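PDB 5TP4: amidase, hydantoinase/carbamoylase family from Burkholderia ambifaria, which probably hydrolyses the carbamoyl C–N bond of N-carbamoyl-L-amino acids, as a zinc-dependent amidase of the peptidase M20 family. Local coordinates for residues A220-V226 and I327-S333; V132-N136 and L147-F152; I260-H264 and A305-L310. All blocks are in the same frame, centred on the assembly; numbering follows the deposited sequence. Where two conformers were deposited one is given.

Interaction 1 of 3, residues A220-V226 and I327-S333. With EDO (1,2-ethanediol), chain T.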
loop_
_atom_site.group_PDB
_atom_site.type_symbol
_atom_site.label_atom_id
_atom_site.label_comp_id
_atom_site.label_asym_id
_atom_site.label_seq_id
_atom_site.Cartn_x
_atom_site.Cartn_y
_atom_site.Cartn_z
ATOM N N ALA B 220 -26.324 2.979 5.811
ATOM C CA ALA B 220 -25.565 2.333 6.883
ATOM C C ALA B 220 -24.145 2.066 6.386
ATOM O O ALA B 220 -23.949 1.644 5.241
ATOM C CB ALA B 220 -26.220 1.023 7.311
ATOM N N ILE B 221 -23.152 2.353 7.236
ATOM C CA ILE B 221 -21.741 2.305 6.859
ATOM C C ILE B 221 -20.991 1.480 7.899
ATOM O O ILE B 221 -21.189 1.669 9.106
ATOM C CB ILE B 221 -21.112 3.709 6.788
ATOM C CG1 ILE B 221 -21.961 4.672 5.955
ATOM C CG2 ILE B 221 -19.666 3.626 6.223
ATOM C CD1 ILE B 221 -21.451 6.104 6.026
ATOM N N ARG B 222 -20.090 0.615 7.435
ATOM C CA ARG B 222 -19.107 -0.031 8.293
ATOM C C ARG B 222 -17.722 0.210 7.715
ATOM O O ARG B 222 -17.520 0.106 6.502
ATOM C CB ARG B 222 -19.344 -1.548 8.411
ATOM C CG ARG B 222 -20.775 -1.874 8.802
ATOM C CD ARG B 222 -21.026 -1.540 10.260
ATOM N NE ARG B 222 -22.364 -1.978 10.678
ATOM C CZ ARG B 222 -23.456 -1.210 10.684
ATOM N NH1 ARG B 222 -23.390 0.062 10.305
ATOM N NH2 ARG B 222 -24.624 -1.715 11.074
ATOM N N TRP B 223 -16.775 0.513 8.590
ATOM C CA TRP B 223 -15.361 0.570 8.242
ATOM C C TRP B 223 -14.657 -0.565 8.959
ATOM O O TRP B 223 -14.819 -0.725 10.171
ATOM C CB TRP B 223 -14.744 1.894 8.671
ATOM C CG TRP B 223 -14.921 3.001 7.695
ATOM C CD1 TRP B 223 -15.664 2.992 6.551
ATOM C CD2 TRP B 223 -14.292 4.284 7.764
ATOM N NE1 TRP B 223 -15.538 4.210 5.895
ATOM C CE2 TRP B 223 -14.704 5.016 6.625
ATOM C CE3 TRP B 223 -13.436 4.892 8.686
ATOM C CZ2 TRP B 223 -14.271 6.319 6.383
ATOM C CZ3 TRP B 223 -13.002 6.189 8.437
ATOM C CH2 TRP B 223 -13.428 6.889 7.302
ATOM N N LEU B 224 -13.896 -1.349 8.205
ATOM C CA LEU B 224 -13.211 -2.518 8.730
ATOM C C LEU B 224 -11.718 -2.374 8.470
ATOM O O LEU B 224 -11.295 -1.758 7.487
ATOM C CB LEU B 224 -13.732 -3.806 8.064
ATOM C CG LEU B 224 -15.260 -3.975 7.985
ATOM C CD1 LEU B 224 -15.595 -5.319 7.346
ATOM C CD2 LEU B 224 -15.844 -3.915 9.339
ATOM N N ASP B 225 -10.934 -2.930 9.377
ATOM C CA ASP B 225 -9.506 -3.130 9.182
ATOM C C ASP B 225 -9.278 -4.619 9.033
ATOM O O ASP B 225 -9.720 -5.400 9.887
ATOM C CB ASP B 225 -8.688 -2.628 10.374
ATOM C CG ASP B 225 -8.782 -1.145 10.565
ATOM O OD1 ASP B 225 -8.852 -0.414 9.568
ATOM O OD2 ASP B 225 -8.766 -0.711 11.729
ATOM N N VAL B 226 -8.561 -5.009 7.986
ATOM C CA VAL B 226 -8.243 -6.405 7.744
ATOM C C VAL B 226 -6.729 -6.562 7.773
ATOM O O VAL B 226 -6.006 -5.769 7.156
ATOM C CB VAL B 226 -8.808 -6.898 6.401
ATOM C CG1 VAL B 226 -8.536 -8.370 6.255
ATOM C CG2 VAL B 226 -10.309 -6.623 6.303
ATOM N N ILE B 327 -10.172 -9.435 11.333
ATOM C CA ILE B 327 -11.036 -8.390 10.797
ATOM C C ILE B 327 -11.637 -7.635 11.966
ATOM O O ILE B 327 -12.330 -8.227 12.808
ATOM C CB ILE B 327 -12.146 -8.955 9.898
ATOM C CG1 ILE B 327 -11.530 -9.633 8.668
ATOM C CG2 ILE B 327 -13.122 -7.851 9.517
ATOM C CD1 ILE B 327 -12.531 -10.404 7.832
ATOM N N ASP B 328 -11.361 -6.340 12.032
ATOM C CA ASP B 328 -11.826 -5.485 13.114
ATOM C C ASP B 328 -12.695 -4.386 12.534
ATOM O O ASP B 328 -12.342 -3.776 11.523
ATOM C CB ASP B 328 -10.647 -4.870 13.887
ATOM C CG ASP B 328 -9.845 -5.904 14.664
ATOM O OD1 ASP B 328 -10.442 -6.761 15.353
ATOM O OD2 ASP B 328 -8.605 -5.854 14.583
ATOM N N THR B 329 -13.827 -4.131 13.173
ATOM C CA THR B 329 -14.701 -3.035 12.762
ATOM C C THR B 329 -14.306 -1.811 13.572
ATOM O O THR B 329 -14.477 -1.798 14.795
ATOM C CB THR B 329 -16.167 -3.387 13.001
ATOM O OG1 THR B 329 -16.491 -4.565 12.265
ATOM C CG2 THR B 329 -17.082 -2.230 12.520
ATOM N N CYS B 330 -13.791 -0.778 12.898
ATOM C CA CYS B 330 -13.305 0.403 13.596
ATOM C C CYS B 330 -14.240 1.606 13.528
ATOM O O CYS B 330 -14.005 2.581 14.249
ATOM C CB CYS B 330 -11.941 0.810 13.056
ATOM S SG CYS B 330 -12.042 1.283 11.342
ATOM N N TRP B 331 -15.280 1.573 12.698
ATOM C CA TRP B 331 -16.290 2.622 12.680
ATOM C C TRP B 331 -17.609 2.052 12.194
ATOM O O TRP B 331 -17.632 1.293 11.226
ATOM C CB TRP B 331 -15.872 3.774 11.756
ATOM C CG TRP B 331 -16.779 4.974 11.891
ATOM C CD1 TRP B 331 -16.984 5.715 13.012
ATOM C CD2 TRP B 331 -17.600 5.549 10.872
ATOM N NE1 TRP B 331 -17.890 6.722 12.757
ATOM C CE2 TRP B 331 -18.276 6.647 11.448
ATOM C CE3 TRP B 331 -17.828 5.248 9.525
ATOM C CZ2 TRP B 331 -19.163 7.444 10.728
ATOM C CZ3 TRP B 331 -18.707 6.037 8.810
ATOM C CH2 TRP B 331 -19.366 7.130 9.415
ATOM N N ARG B 332 -18.703 2.453 12.835
ATOM C CA ARG B 332 -20.053 2.117 12.394
ATOM C C ARG B 332 -20.888 3.388 12.381
ATOM O O ARG B 332 -20.737 4.243 13.254
ATOM C CB ARG B 332 -20.738 1.097 13.326
ATOM C CG ARG B 332 -19.954 -0.186 13.598
ATOM C CD ARG B 332 -20.666 -1.031 14.663
ATOM N NE ARG B 332 -19.961 -2.294 14.868
ATOM C CZ ARG B 332 -18.902 -2.439 15.657
ATOM N NH1 ARG B 332 -18.441 -1.398 16.340
ATOM N NH2 ARG B 332 -18.309 -3.627 15.772
ATOM N N SER B 333 -21.778 3.497 11.401
ATOM C CA SER B 333 -22.750 4.581 11.351
ATOM C C SER B 333 -24.070 3.999 10.871
ATOM O O SER B 333 -24.090 3.210 9.920
ATOM C CB SER B 333 -22.304 5.701 10.404
ATOM O OG SER B 333 -22.918 6.912 10.812
HETATM C C1 EDO T . -25.583 8.255 7.158
HETATM O O1 EDO T . -26.806 7.498 7.146
HETATM C C2 EDO T . -24.523 7.499 7.953
HETATM O O2 EDO T . -24.926 7.371 9.327
HETATM O O HOH W 1 -7.064 -6.178 11.845
#

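Interaction 2 of 3, residues V132-N136 and L147-F152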
loop_
_atom_site.group_PDB
_atom_site.type_symbol
_atom_site.label_atom_id
_atom_site.label_comp_id
_atom_site.label_asym_id
_atom_site.label_seq_id
_atom_site.Cartn_x
_atom_site.Cartn_y
_atom_site.Cartn_z
ATOM N N VAL B 132 -30.119 28.572 7.051
ATOM C CA VAL B 132 -29.004 28.348 7.964
ATOM C C VAL B 132 -27.760 27.887 7.204
ATOM O O VAL B 132 -27.837 27.107 6.240
ATOM C CB VAL B 132 -29.389 27.350 9.092
ATOM C CG1 VAL B 132 -29.872 26.010 8.524
ATOM C CG2 VAL B 132 -28.250 27.154 10.076
ATOM N N SER B 133 -26.615 28.437 7.600
ATOM C CA SER B 133 -25.324 27.891 7.228
ATOM C C SER B 133 -24.699 27.350 8.516
ATOM O O SER B 133 -24.406 28.122 9.433
ATOM C CB SER B 133 -24.455 28.972 6.569
ATOM O OG SER B 133 -23.122 28.515 6.396
ATOM N N TRP B 134 -24.491 26.033 8.579
ATOM C CA TRP B 134 -24.008 25.403 9.809
ATOM C C TRP B 134 -22.497 25.532 9.922
ATOM O O TRP B 134 -21.772 25.386 8.929
ATOM C CB TRP B 134 -24.376 23.921 9.837
ATOM C CG TRP B 134 -25.842 23.616 9.652
ATOM C CD1 TRP B 134 -26.480 23.186 8.497
ATOM C CD2 TRP B 134 -26.848 23.705 10.661
ATOM N NE1 TRP B 134 -27.830 23.005 8.761
ATOM C CE2 TRP B 134 -28.076 23.333 10.069
ATOM C CE3 TRP B 134 -26.831 24.100 12.006
ATOM C CZ2 TRP B 134 -29.280 23.306 10.790
ATOM C CZ3 TRP B 134 -28.018 24.080 12.724
ATOM C CH2 TRP B 134 -29.231 23.691 12.112
ATOM N N THR B 135 -22.020 25.771 11.146
ATOM C CA THR B 135 -20.582 25.877 11.384
ATOM C C THR B 135 -19.856 24.568 11.108
ATOM O O THR B 135 -20.306 23.492 11.515
ATOM C CB THR B 135 -20.332 26.289 12.839
ATOM O OG1 THR B 135 -20.881 27.588 13.059
ATOM C CG2 THR B 135 -18.840 26.281 13.168
ATOM N N ASN B 136 -18.688 24.674 10.448
ATOM C CA ASN B 136 -17.731 23.562 10.324
ATOM C C ASN B 136 -18.405 22.263 9.880
ATOM O O ASN B 136 -18.207 21.195 10.475
ATOM C CB ASN B 136 -16.985 23.338 11.640
ATOM C CG ASN B 136 -15.718 22.495 11.475
ATOM O OD1 ASN B 136 -14.693 22.998 11.023
ATOM N ND2 ASN B 136 -15.771 21.231 11.889
ATOM N N LEU B 147 -20.134 19.553 12.578
ATOM C CA LEU B 147 -19.993 19.957 13.973
ATOM C C LEU B 147 -21.143 20.866 14.403
ATOM O O LEU B 147 -21.756 20.656 15.455
ATOM C CB LEU B 147 -18.632 20.653 14.147
ATOM C CG LEU B 147 -18.250 21.146 15.545
ATOM C CD1 LEU B 147 -16.708 21.268 15.639
ATOM C CD2 LEU B 147 -18.921 22.487 15.880
ATOM N N GLY B 148 -21.444 21.887 13.601
ATOM C CA GLY B 148 -22.478 22.842 13.985
ATOM C C GLY B 148 -23.861 22.209 14.074
ATOM O O GLY B 148 -24.613 22.470 15.015
ATOM N N SER B 149 -24.225 21.382 13.091
ATOM C CA SER B 149 -25.532 20.737 13.172
ATOM C C SER B 149 -25.559 19.662 14.253
ATOM O O SER B 149 -26.596 19.474 14.900
ATOM C CB SER B 149 -25.924 20.145 11.805
ATOM O OG SER B 149 -24.896 19.293 11.319
ATOM N N ALA B 150 -24.441 18.964 14.495
ATOM C CA ALA B 150 -24.397 18.038 15.635
ATOM C C ALA B 150 -24.635 18.759 16.962
ATOM O O ALA B 150 -25.301 18.219 17.856
ATOM C CB ALA B 150 -23.053 17.299 15.673
ATOM N N VAL B 151 -24.084 19.970 17.128
ATOM C CA VAL B 151 -24.348 20.719 18.361
ATOM C C VAL B 151 -25.806 21.160 18.407
ATOM O O VAL B 151 -26.472 21.035 19.439
ATOM C CB VAL B 151 -23.384 21.918 18.501
ATOM C CG1 VAL B 151 -23.758 22.793 19.724
ATOM C CG2 VAL B 151 -21.954 21.411 18.673
ATOM N N PHE B 152 -26.337 21.647 17.282
ATOM C CA PHE B 152 -27.746 22.042 17.218
ATOM C C PHE B 152 -28.685 20.907 17.623
ATOM O O PHE B 152 -29.668 21.128 18.361
ATOM C CB PHE B 152 -28.079 22.526 15.805
ATOM C CG PHE B 152 -29.491 23.012 15.651
ATOM C CD1 PHE B 152 -29.804 24.338 15.859
ATOM C CD2 PHE B 152 -30.504 22.130 15.243
ATOM C CE1 PHE B 152 -31.120 24.792 15.694
ATOM C CE2 PHE B 152 -31.817 22.584 15.076
ATOM C CZ PHE B 152 -32.115 23.898 15.302
HETATM O O HOH W 2 -22.258 21.551 10.714
#

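Interaction 3 of 3, residues I260-H264 and A305-L310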
loop_
_atom_site.group_PDB
_atom_site.type_symbol
_atom_site.label_atom_id
_atom_site.label_comp_id
_atom_site.label_asym_id
_atom_site.label_seq_id
_atom_site.Cartn_x
_atom_site.Cartn_y
_atom_site.Cartn_z
ATOM N N ILE B 260 -19.630 -10.941 -2.800
ATOM C CA ILE B 260 -20.619 -10.666 -1.755
ATOM C C ILE B 260 -21.426 -9.414 -2.089
ATOM O O ILE B 260 -22.658 -9.410 -1.979
ATOM C CB ILE B 260 -19.925 -10.566 -0.381
ATOM C CG1 ILE B 260 -19.437 -11.959 0.035
ATOM C CG2 ILE B 260 -20.853 -9.964 0.675
ATOM C CD1 ILE B 260 -18.391 -11.941 1.120
ATOM N N VAL B 261 -20.763 -8.342 -2.522
ATOM C CA VAL B 261 -21.523 -7.129 -2.812
ATOM C C VAL B 261 -22.418 -7.339 -4.033
ATOM O O VAL B 261 -23.560 -6.867 -4.054
ATOM C CB VAL B 261 -20.596 -5.902 -2.949
ATOM C CG1 VAL B 261 -19.622 -6.025 -4.099
ATOM C CG2 VAL B 261 -21.426 -4.635 -3.113
ATOM N N ALA B 262 -21.944 -8.078 -5.034
ATOM C CA ALA B 262 -22.778 -8.393 -6.192
ATOM C C ALA B 262 -24.067 -9.096 -5.773
ATOM O O ALA B 262 -25.124 -8.877 -6.374
ATOM C CB ALA B 262 -21.984 -9.253 -7.181
ATOM N N GLY B 263 -24.006 -9.926 -4.731
ATOM C CA GLY B 263 -25.195 -10.577 -4.207
ATOM C C GLY B 263 -26.149 -9.642 -3.490
ATOM O O GLY B 263 -27.292 -10.032 -3.238
ATOM N N HIS B 264 -25.711 -8.425 -3.156
ATOM C CA HIS B 264 -26.556 -7.447 -2.485
ATOM C C HIS B 264 -26.895 -6.266 -3.366
ATOM O O HIS B 264 -27.259 -5.202 -2.856
ATOM C CB HIS B 264 -25.886 -6.952 -1.205
ATOM C CG HIS B 264 -25.853 -7.981 -0.125
ATOM N ND1 HIS B 264 -26.826 -8.060 0.848
ATOM C CD2 HIS B 264 -24.975 -8.975 0.133
ATOM C CE1 HIS B 264 -26.547 -9.064 1.662
ATOM N NE2 HIS B 264 -25.434 -9.639 1.248
ATOM N N ALA B 305 -25.039 -8.108 7.490
ATOM C CA ALA B 305 -25.004 -9.401 6.817
ATOM C C ALA B 305 -23.838 -9.473 5.845
ATOM O O ALA B 305 -23.167 -10.508 5.758
ATOM C CB ALA B 305 -26.321 -9.657 6.086
ATOM N N MET B 306 -23.583 -8.386 5.112
ATOM C CA MET B 306 -22.409 -8.332 4.247
ATOM C C MET B 306 -21.129 -8.526 5.058
ATOM O O MET B 306 -20.231 -9.268 4.642
ATOM C CB MET B 306 -22.391 -6.999 3.480
ATOM C CG MET B 306 -23.591 -6.814 2.585
ATOM S SD MET B 306 -23.644 -5.099 1.935
ATOM C CE MET B 306 -22.104 -5.095 1.041
ATOM N N GLU B 307 -21.037 -7.880 6.231
ATOM C CA GLU B 307 -19.859 -8.034 7.079
ATOM C C GLU B 307 -19.666 -9.486 7.493
ATOM O O GLU B 307 -18.554 -10.026 7.436
ATOM C CB GLU B 307 -19.977 -7.162 8.332
ATOM C CG GLU B 307 -18.770 -7.352 9.221
ATOM C CD GLU B 307 -18.802 -6.520 10.466
ATOM O OE1 GLU B 307 -19.296 -5.379 10.404
ATOM O OE2 GLU B 307 -18.301 -7.024 11.493
ATOM N N ARG B 308 -20.735 -10.124 7.978
ATOM C CA ARG B 308 -20.597 -11.503 8.423
ATOM C C ARG B 308 -20.252 -12.432 7.260
ATOM O O ARG B 308 -19.482 -13.383 7.436
ATOM C CB ARG B 308 -21.868 -11.962 9.132
ATOM C CG ARG B 308 -22.087 -11.262 10.462
ATOM C CD ARG B 308 -23.206 -11.919 11.309
ATOM N NE ARG B 308 -24.434 -12.193 10.541
ATOM C CZ ARG B 308 -25.388 -11.302 10.322
ATOM N NH1 ARG B 308 -25.266 -10.086 10.810
ATOM N NH2 ARG B 308 -26.465 -11.616 9.606
ATOM N N ALA B 309 -20.831 -12.189 6.072
ATOM C CA ALA B 309 -20.431 -12.937 4.875
ATOM C C ALA B 309 -18.951 -12.759 4.570
ATOM O O ALA B 309 -18.262 -13.718 4.191
ATOM C CB ALA B 309 -21.263 -12.493 3.665
ATOM N N LEU B 310 -18.442 -11.543 4.723
ATOM C CA LEU B 310 -17.024 -11.301 4.472
ATOM C C LEU B 310 -16.159 -12.023 5.501
ATOM O O LEU B 310 -15.148 -12.637 5.162
ATOM C CB LEU B 310 -16.757 -9.803 4.485
ATOM C CG LEU B 310 -15.286 -9.415 4.310
ATOM C CD1 LEU B 310 -14.814 -9.833 2.928
ATOM C CD2 LEU B 310 -15.100 -7.912 4.523
#

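Interaction 1 of 3, residues A220-V226 and I327-S333
W223 faces both C330 and W331 across a classic beta bulge, which interrupts the antiparallel pairing of strands 212-229 and 324-337 in the ferredoxin-like satellite domain characteristic of M20 enzymes. At the bulge W223 O receives C330 N at 2.9 Å and W331 N only weakly at 3.4 Å, while W223 N gives an almost straight bond to W331 O. Regular pairing resumes on both sides, with I221–S333 and D225–D328 as hydrogen-bonded pairs.

The tighter side lies against helix 300-321, with R222, L224 and V226 buried there. L224 runs alongside T329, and its CD2 comes within 3.1 Å of T329 OG1; next to them V226 CG2 meets I327 CG1 at 4.0 Å. R222 bends at its second torsion (chi2 -73°), which folds the guanidinium back over its own strand. R222 NH1 donates to I221 O at 3.0 Å from above that carbonyl's plane, and the same oxygen also accepts from S333 N. The other end of the group, NH2, forms salt bridges with D300 and D304, which probably compensate the charge of R222 so close to R332.

The opposite face is looser and more open to solvent. W331 presents the edge of its six-membered ring to the face of the W223 five-membered ring, planes 59° apart and centroids 5.3 Å apart. R282 of the second subunit packs on W223 and C330 and forms a salt bridge with D225, which places this face at the dimer interface. The outer part of the W331 ring is wedged against I221, whose CG2 touches CZ3 at 3.7 Å.

Interaction 2 of 3, residues V132-N136 and L147-F152
The loop leaving strand 129-133 of the catalytic domain's central sheet meets the N-terminal turn of helix 147-153 beside the zinc site, with T135 and N136 bonded to G148 and L147. E137 and E138, zinc ligands in this protein although no metal is bound to them here, follow N136 directly. Amides of the first helical turn, which have no carbonyl partner within their own helix, are taken up by this loop. G148 N donates to T135 O at 2.9 Å, and L147 N approaches N136 O from above the carbonyl plane at 3.3 Å. A water that donates to T135 O accepts from S149 N, extending the grip by one residue. Because G148 has no side chain, the two backbones come close, with T135 CA 4.4 Å from G148 CA.

W134 carries the side-chain packing. Its indole is sandwiched: V132 CG2 sits over the centre of one face, and S149 CB lies over the opposite face, making a CH-pi contact 4.1 Å from the centroid of the five-membered ring. NE1 is bonded to Y194 OH, which helps to fix the ring's rotation, while S149 OG turns to D367. In F152, CG stands anti to the backbone N (chi1 -177°), bringing the phenyl ring across the end of the indole. The result is an edge-to-face pair with planes 65° apart, in which the W134 edge addresses the F152 face and W134 CZ3 packs 3.4 Å from F152 CG.

Interaction 3 of 3, residues I260-H264 and A305-L310
The H264 imidazole lies flat against the M306 side chain, the two running antiparallel. M306 CG sits almost exactly over the centre of the ring, 3.5 Å from its centroid and 9° off the normal, a close CH-pi contact. SD follows over the same face at 4.5 Å, giving a Met-aromatic interaction. The M306 chain runs extended through chi2 and bends at chi3 (61°), which carries CE away from the imidazole toward V261 CG2. The H264 ring turns its edge to the carbonyl of I260, with I260 O in the ring plane and 3.2 Å from H264 CD2.

I260 provides the second half of the contact. Both of its branches abut A309, CG2 and CD1 each lying 3.9 Å from A309 CB. With chi2 at 162° the longer branch is extended, and CD1 reaches past the small alanine to the helix backbone, 3.6 Å from A309 O, and on toward L310. M306 also packs on L295 and H297 of strand 288-297, and L310 on L224 of strand 212-229. Two helices, 246-262 and 300-321, packed together through apolar side chains over one face of an antiparallel sheet are the hallmark of the ferredoxin-like satellite domain of M20 enzymes.

How the interactions relate
Interactions 1 and 3 build the same domain, one from two strands of its sheet and the other from its two helices. They touch where L224 CD1 meets L310 CD2, 3.9 Å apart, and where the carboxylate of E307 packs on R222, L224 and T329. Interaction 2 belongs to the catalytic domain, its centre about 26 Å from that of interaction 1 and about 35 Å from that of interaction 3. It is the buried member of the set and lies near the zinc site; the other two are partly buried. Backbone bonding dominates interaction 1, interaction 2 combines helix-end amides with aromatic packing, and interaction 3 relies on apolar and imidazole-face contacts.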